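PDB 3ZED: RNA-directed RNA polymerase from Infectious pancreatic necrosis virus, which probably catalyses RNA-templated RNA synthesis from ribonucleoside triphosphates and is probably found both free and covalently attached to the genomic RNA. Local coordinates for residues Lys199-Thr204 and Gln416-Tyr421; Gln203-Asn208 and Phe475-Asn480. All coordinates share one frame; numbering follows the deposited sequence.

Interactions 1 and 2 lie about 7 Å apart, centre to centre, within the palm region, and both start from the C-terminal end of helix 194-204. Along the chain, residues 199-208 come first, then 416-421 on helix 412-426, and last 475-480 at the start of helix 476-493. The two contacts touch directly: Tyr421 OH lies 2.6 Å from Leu205 O, a probable hydrogen bond, and Met418 CE packs 3.4 Å from Leu478 O. One early helix and the chain leaving it are thus packed against two later palm helices, while Gln203 reaches a potassium ion shared with the much later residues Thr698, Ser701, Pro702 and Lys704.

Interaction 1. Residues Lys199-Thr204 and Gln416-Tyr421; sequences KLLEQT and QAMMYY. With K (potassium ion), chain L.
Leu201 and Tyr421 form the main part of a buried helix-helix contact in the palm region, where helix 194-204 crosses helix 412-426. The segment axes approach to 10.8 Å with a signed crossing angle of -73°, and the two segments together bury 221 Å². A chi1 of 180°, CG anti to the backbone N, carries the Tyr421 ring out under Leu201 CB. That carbon stands above one ring face, 3.6 Å from the centroid and 6° off the normal. This is a CH-pi contact, with CD1 of the same leucine continuing over CG and CB of Tyr421. Helix 412-426 comes after strand 397-403 of the four-stranded antiparallel sheet in the chain, the order expected of a palm helix. Beside the face contact, Glu202 CG reaches the ring edge at CE1, 4.0 Å away. Met418, bent at chi2 and chi3, brings CE to 4.0 Å from Leu201 CD1. While the Tyr421 hydroxyl goes to Leu205 O, Glu202 divides its carboxylate between Lys199 (NZ to OE1, 3.1 Å) and a salt bridge to Arg425. Gln203 starts out away from helix 412-426, and its OE1 binds potassium at 2.7 Å.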
loop_
_atom_site.group_PDB
_atom_site.type_symbol
_atom_site.label_atom_id
_atom_site.label_comp_id
_atom_site.label_asym_id
_atom_site.label_seq_id
_atom_site.Cartn_x
_atom_site.Cartn_y
_atom_site.Cartn_z
ATOM N N LYS B 199 -18.444 -10.490 -6.197
ATOM C CA LYS B 199 -18.337 -11.905 -6.569
ATOM C C LYS B 199 -16.936 -12.207 -7.139
ATOM O O LYS B 199 -16.411 -13.295 -6.907
ATOM C CB LYS B 199 -19.437 -12.304 -7.575
ATOM C CG LYS B 199 -20.870 -12.275 -7.019
ATOM C CD LYS B 199 -21.112 -13.160 -5.779
ATOM C CE LYS B 199 -21.083 -14.637 -6.088
ATOM N NZ LYS B 199 -21.296 -15.458 -4.875
ATOM N N LEU B 200 -16.324 -11.240 -7.857
ATOM C CA LEU B 200 -14.974 -11.407 -8.395
ATOM C C LEU B 200 -13.973 -11.325 -7.246
ATOM O O LEU B 200 -13.098 -12.180 -7.134
ATOM C CB LEU B 200 -14.646 -10.356 -9.469
ATOM C CG LEU B 200 -15.428 -10.393 -10.784
ATOM C CD1 LEU B 200 -15.228 -9.104 -11.555
ATOM C CD2 LEU B 200 -15.031 -11.590 -11.656
ATOM N N LEU B 201 -14.154 -10.330 -6.348
ATOM C CA LEU B 201 -13.293 -10.115 -5.185
ATOM C C LEU B 201 -13.380 -11.267 -4.206
ATOM O O LEU B 201 -12.422 -11.503 -3.495
ATOM C CB LEU B 201 -13.603 -8.783 -4.484
ATOM C CG LEU B 201 -13.234 -7.523 -5.264
ATOM C CD1 LEU B 201 -13.968 -6.317 -4.732
ATOM C CD2 LEU B 201 -11.696 -7.313 -5.301
ATOM N N GLU B 202 -14.490 -12.021 -4.190
ATOM C CA GLU B 202 -14.585 -13.199 -3.309
ATOM C C GLU B 202 -13.504 -14.217 -3.694
ATOM O O GLU B 202 -12.999 -14.941 -2.837
ATOM C CB GLU B 202 -15.966 -13.834 -3.403
ATOM C CG GLU B 202 -17.035 -13.124 -2.586
ATOM C CD GLU B 202 -18.430 -13.721 -2.698
ATOM O OE1 GLU B 202 -18.622 -14.660 -3.503
ATOM O OE2 GLU B 202 -19.328 -13.265 -1.956
ATOM N N GLN B 203 -13.117 -14.216 -4.983
ATOM C CA GLN B 203 -12.103 -15.084 -5.563
ATOM C C GLN B 203 -10.691 -14.456 -5.547
ATOM O O GLN B 203 -9.743 -15.142 -5.149
ATOM C CB GLN B 203 -12.472 -15.478 -7.013
ATOM C CG GLN B 203 -13.856 -16.127 -7.194
ATOM C CD GLN B 203 -14.108 -17.269 -6.229
ATOM O OE1 GLN B 203 -13.232 -18.119 -5.981
ATOM N NE2 GLN B 203 -15.311 -17.300 -5.653
ATOM N N THR B 204 -10.539 -13.187 -6.029
ATOM C CA THR B 204 -9.234 -12.502 -6.163
ATOM C C THR B 204 -8.765 -11.876 -4.852
ATOM O O THR B 204 -7.563 -11.664 -4.681
ATOM C CB THR B 204 -9.300 -11.448 -7.261
ATOM O OG1 THR B 204 -10.153 -10.389 -6.809
ATOM C CG2 THR B 204 -9.823 -12.016 -8.585
ATOM N N GLN B 416 -15.515 2.988 -3.749
ATOM C CA GLN B 416 -16.869 2.756 -3.271
ATOM C C GLN B 416 -17.234 1.261 -3.403
ATOM O O GLN B 416 -17.846 0.712 -2.489
ATOM C CB GLN B 416 -17.852 3.631 -4.042
ATOM C CG GLN B 416 -19.247 3.639 -3.432
ATOM C CD GLN B 416 -20.122 4.604 -4.153
ATOM O OE1 GLN B 416 -20.311 4.509 -5.369
ATOM N NE2 GLN B 416 -20.664 5.556 -3.422
ATOM N N ALA B 417 -16.853 0.616 -4.530
ATOM C CA ALA B 417 -17.080 -0.822 -4.771
ATOM C C ALA B 417 -16.268 -1.669 -3.764
ATOM O O ALA B 417 -16.768 -2.687 -3.278
ATOM C CB ALA B 417 -16.716 -1.189 -6.203
ATOM N N MET B 418 -15.049 -1.220 -3.411
ATOM C CA MET B 418 -14.227 -1.907 -2.395
ATOM C C MET B 418 -14.928 -1.780 -1.019
ATOM O O MET B 418 -14.989 -2.763 -0.275
ATOM C CB MET B 418 -12.799 -1.344 -2.356
ATOM C CG MET B 418 -11.916 -1.947 -1.235
ATOM S SD MET B 418 -11.865 -3.769 -1.184
ATOM C CE MET B 418 -11.147 -4.146 -2.822
ATOM N N MET B 419 -15.468 -0.582 -0.703
ATOM C CA MET B 419 -16.216 -0.322 0.543
ATOM C C MET B 419 -17.449 -1.225 0.620
ATOM O O MET B 419 -17.754 -1.760 1.691
ATOM C CB MET B 419 -16.629 1.168 0.655
ATOM C CG MET B 419 -15.496 2.063 1.112
ATOM S SD MET B 419 -14.924 1.667 2.781
ATOM C CE MET B 419 -14.161 3.231 3.239
ATOM N N TYR B 420 -18.134 -1.420 -0.533
ATOM C CA TYR B 420 -19.286 -2.316 -0.630
ATOM C C TYR B 420 -18.855 -3.749 -0.247
ATOM O O TYR B 420 -19.512 -4.390 0.562
ATOM C CB TYR B 420 -19.876 -2.268 -2.052
ATOM C CG TYR B 420 -20.995 -3.260 -2.273
ATOM C CD1 TYR B 420 -22.316 -2.931 -1.970
ATOM C CD2 TYR B 420 -20.737 -4.533 -2.782
ATOM C CE1 TYR B 420 -23.345 -3.853 -2.134
ATOM C CE2 TYR B 420 -21.759 -5.464 -2.946
ATOM C CZ TYR B 420 -23.065 -5.115 -2.632
ATOM O OH TYR B 420 -24.084 -6.021 -2.806
ATOM N N TYR B 421 -17.744 -4.234 -0.837
ATOM C CA TYR B 421 -17.207 -5.573 -0.592
ATOM C C TYR B 421 -16.827 -5.772 0.884
ATOM O O TYR B 421 -17.194 -6.790 1.469
ATOM C CB TYR B 421 -15.999 -5.837 -1.503
ATOM C CG TYR B 421 -15.385 -7.203 -1.303
ATOM C CD1 TYR B 421 -16.088 -8.359 -1.627
ATOM C CD2 TYR B 421 -14.100 -7.340 -0.793
ATOM C CE1 TYR B 421 -15.536 -9.621 -1.427
ATOM C CE2 TYR B 421 -13.531 -8.597 -0.597
ATOM C CZ TYR B 421 -14.259 -9.735 -0.903
ATOM O OH TYR B 421 -13.696 -10.971 -0.737
HETATM K K K L . -13.558 -20.559 -4.764
HETATM O O HOH W 1 -11.250 -21.751 -3.857
#

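Interaction 2. Residues Gln203-Asn208 and Phe475-Asn480; sequences QTLPIN and FTFLNN. With K (potassium ion), chain L.
Leu205, the first residue to leave helical geometry after helix 194-204, faces the opening turn of helix 476-493, with its CA 8.8 Å from Leu478 CA. Phe475 occupies the N-cap position of that helix, and its carbonyl O accepts from Asn479 N at 2.9 Å, the first i to i+4 bond of the helix. Leu205 sends its two methyl groups to two different residues. With CG anti to the backbone N (chi1 -167°), its fork points at the helix. CD1 approaches the Phe477 ring at the edge, in the ring plane, 4.0 Å from CE1. CD2 meets Leu478 CD2 at 3.7 Å, the two leucine side chains crossing at about a right angle. The other Leu478 methyl, CD1, lies 4.1 Å above one face of the Phe475 ring, offset toward the rim, and Asn479 OD1 sits in plane at the edge of that ring. This is plain apolar packing within the palm region, burying 97 Å² and joining the end of helix 194-204 to the N-terminal turn of helix 476-493. His481 NE2, on the next turn of helix 476-493, is hydrogen-bonded to Thr204 O. Around this patch, Leu478 also touches Ser336 and Met340 of helix 326-340, Phe475 packs on Met419 and Leu422 of helix 412-426, and Ile207 reaches Val339 and Tyr421, so the chain leaving helix 194-204 is packed against all three helices.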
loop_
_atom_site.group_PDB
_atom_site.type_symbol
_atom_site.label_atom_id
_atom_site.label_comp_id
_atom_site.label_asym_id
_atom_site.label_seq_id
_atom_site.Cartn_x
_atom_site.Cartn_y
_atom_site.Cartn_z
ATOM N N GLN B 203 -13.117 -14.216 -4.983
ATOM C CA GLN B 203 -12.103 -15.084 -5.563
ATOM C C GLN B 203 -10.691 -14.456 -5.547
ATOM O O GLN B 203 -9.743 -15.142 -5.149
ATOM C CB GLN B 203 -12.472 -15.478 -7.013
ATOM C CG GLN B 203 -13.856 -16.127 -7.194
ATOM C CD GLN B 203 -14.108 -17.269 -6.229
ATOM O OE1 GLN B 203 -13.232 -18.119 -5.981
ATOM N NE2 GLN B 203 -15.311 -17.300 -5.653
ATOM N N THR B 204 -10.539 -13.187 -6.029
ATOM C CA THR B 204 -9.234 -12.502 -6.163
ATOM C C THR B 204 -8.765 -11.876 -4.852
ATOM O O THR B 204 -7.563 -11.664 -4.681
ATOM C CB THR B 204 -9.300 -11.448 -7.261
ATOM O OG1 THR B 204 -10.153 -10.389 -6.809
ATOM C CG2 THR B 204 -9.823 -12.016 -8.585
ATOM N N LEU B 205 -9.692 -11.558 -3.946
ATOM C CA LEU B 205 -9.344 -11.018 -2.626
ATOM C C LEU B 205 -10.240 -11.655 -1.554
ATOM O O LEU B 205 -11.110 -10.977 -1.001
ATOM C CB LEU B 205 -9.394 -9.477 -2.572
ATOM C CG LEU B 205 -8.743 -8.829 -1.341
ATOM C CD1 LEU B 205 -7.243 -8.685 -1.500
ATOM C CD2 LEU B 205 -9.334 -7.496 -1.083
ATOM N N PRO B 206 -10.064 -12.969 -1.246
ATOM C CA PRO B 206 -10.904 -13.593 -0.204
ATOM C C PRO B 206 -10.653 -12.955 1.160
ATOM O O PRO B 206 -9.495 -12.691 1.529
ATOM C CB PRO B 206 -10.459 -15.056 -0.220
ATOM C CG PRO B 206 -9.080 -15.047 -0.808
ATOM C CD PRO B 206 -9.111 -13.943 -1.820
ATOM N N ILE B 207 -11.739 -12.626 1.867
ATOM C CA ILE B 207 -11.632 -12.002 3.182
ATOM C C ILE B 207 -12.446 -12.766 4.217
ATOM O O ILE B 207 -13.426 -13.436 3.884
ATOM C CB ILE B 207 -12.033 -10.491 3.180
ATOM C CG1 ILE B 207 -13.518 -10.266 2.736
ATOM C CG2 ILE B 207 -11.022 -9.636 2.402
ATOM C CD1 ILE B 207 -14.144 -8.883 3.013
ATOM N N ASN B 208 -12.049 -12.629 5.481
ATOM C CA ASN B 208 -12.809 -13.140 6.614
ATOM C C ASN B 208 -13.464 -11.961 7.291
ATOM O O ASN B 208 -13.156 -10.811 6.957
ATOM C CB ASN B 208 -11.907 -13.895 7.591
ATOM C CG ASN B 208 -11.541 -15.256 7.118
ATOM O OD1 ASN B 208 -12.411 -16.095 6.856
ATOM N ND2 ASN B 208 -10.246 -15.509 7.023
ATOM N N PHE B 475 -6.369 2.870 1.730
ATOM C CA PHE B 475 -6.980 1.967 0.741
ATOM C C PHE B 475 -6.145 1.804 -0.542
ATOM O O PHE B 475 -6.645 1.208 -1.495
ATOM C CB PHE B 475 -8.409 2.453 0.403
ATOM C CG PHE B 475 -9.477 1.935 1.363
ATOM C CD1 PHE B 475 -9.375 2.156 2.735
ATOM C CD2 PHE B 475 -10.570 1.223 0.892
ATOM C CE1 PHE B 475 -10.339 1.652 3.621
ATOM C CE2 PHE B 475 -11.536 0.731 1.772
ATOM C CZ PHE B 475 -11.413 0.945 3.130
ATOM N N THR B 476 -4.871 2.267 -0.562
ATOM C CA THR B 476 -4.037 2.197 -1.774
ATOM C C THR B 476 -3.992 0.746 -2.352
ATOM O O THR B 476 -4.372 0.543 -3.518
ATOM C CB THR B 476 -2.618 2.781 -1.545
ATOM O OG1 THR B 476 -2.729 4.161 -1.162
ATOM C CG2 THR B 476 -1.745 2.690 -2.809
ATOM N N PHE B 477 -3.550 -0.229 -1.540
ATOM C CA PHE B 477 -3.453 -1.646 -1.948
ATOM C C PHE B 477 -4.808 -2.181 -2.434
ATOM O O PHE B 477 -4.873 -2.803 -3.503
ATOM C CB PHE B 477 -2.936 -2.538 -0.778
ATOM C CG PHE B 477 -3.000 -4.027 -1.090
ATOM C CD1 PHE B 477 -4.178 -4.750 -0.890
ATOM C CD2 PHE B 477 -1.891 -4.698 -1.596
ATOM C CE1 PHE B 477 -4.263 -6.099 -1.257
ATOM C CE2 PHE B 477 -1.972 -6.054 -1.954
ATOM C CZ PHE B 477 -3.156 -6.737 -1.793
ATOM N N LEU B 478 -5.871 -1.986 -1.607
ATOM C CA LEU B 478 -7.217 -2.507 -1.872
ATOM C C LEU B 478 -7.805 -1.981 -3.177
ATOM O O LEU B 478 -8.305 -2.767 -3.977
ATOM C CB LEU B 478 -8.179 -2.205 -0.691
ATOM C CG LEU B 478 -7.880 -2.928 0.623
ATOM C CD1 LEU B 478 -8.724 -2.393 1.755
ATOM C CD2 LEU B 478 -8.061 -4.423 0.483
ATOM N N ASN B 479 -7.719 -0.671 -3.405
ATOM C CA ASN B 479 -8.236 -0.048 -4.628
ATOM C C ASN B 479 -7.438 -0.497 -5.861
ATOM O O ASN B 479 -8.035 -0.765 -6.886
ATOM C CB ASN B 479 -8.233 1.477 -4.507
ATOM C CG ASN B 479 -9.152 2.018 -3.448
ATOM O OD1 ASN B 479 -10.125 1.380 -3.058
ATOM N ND2 ASN B 479 -8.880 3.231 -2.987
ATOM N N ASN B 480 -6.112 -0.608 -5.751
ATOM C CA ASN B 480 -5.274 -1.086 -6.857
ATOM C C ASN B 480 -5.575 -2.555 -7.161
ATOM O O ASN B 480 -5.670 -2.931 -8.329
ATOM C CB ASN B 480 -3.789 -0.901 -6.525
ATOM C CG ASN B 480 -3.267 0.504 -6.748
ATOM O OD1 ASN B 480 -3.922 1.358 -7.330
ATOM N ND2 ASN B 480 -2.076 0.778 -6.273
HETATM K K K L . -13.558 -20.559 -4.764
HETATM O O HOH W 1 -11.250 -21.751 -3.857
#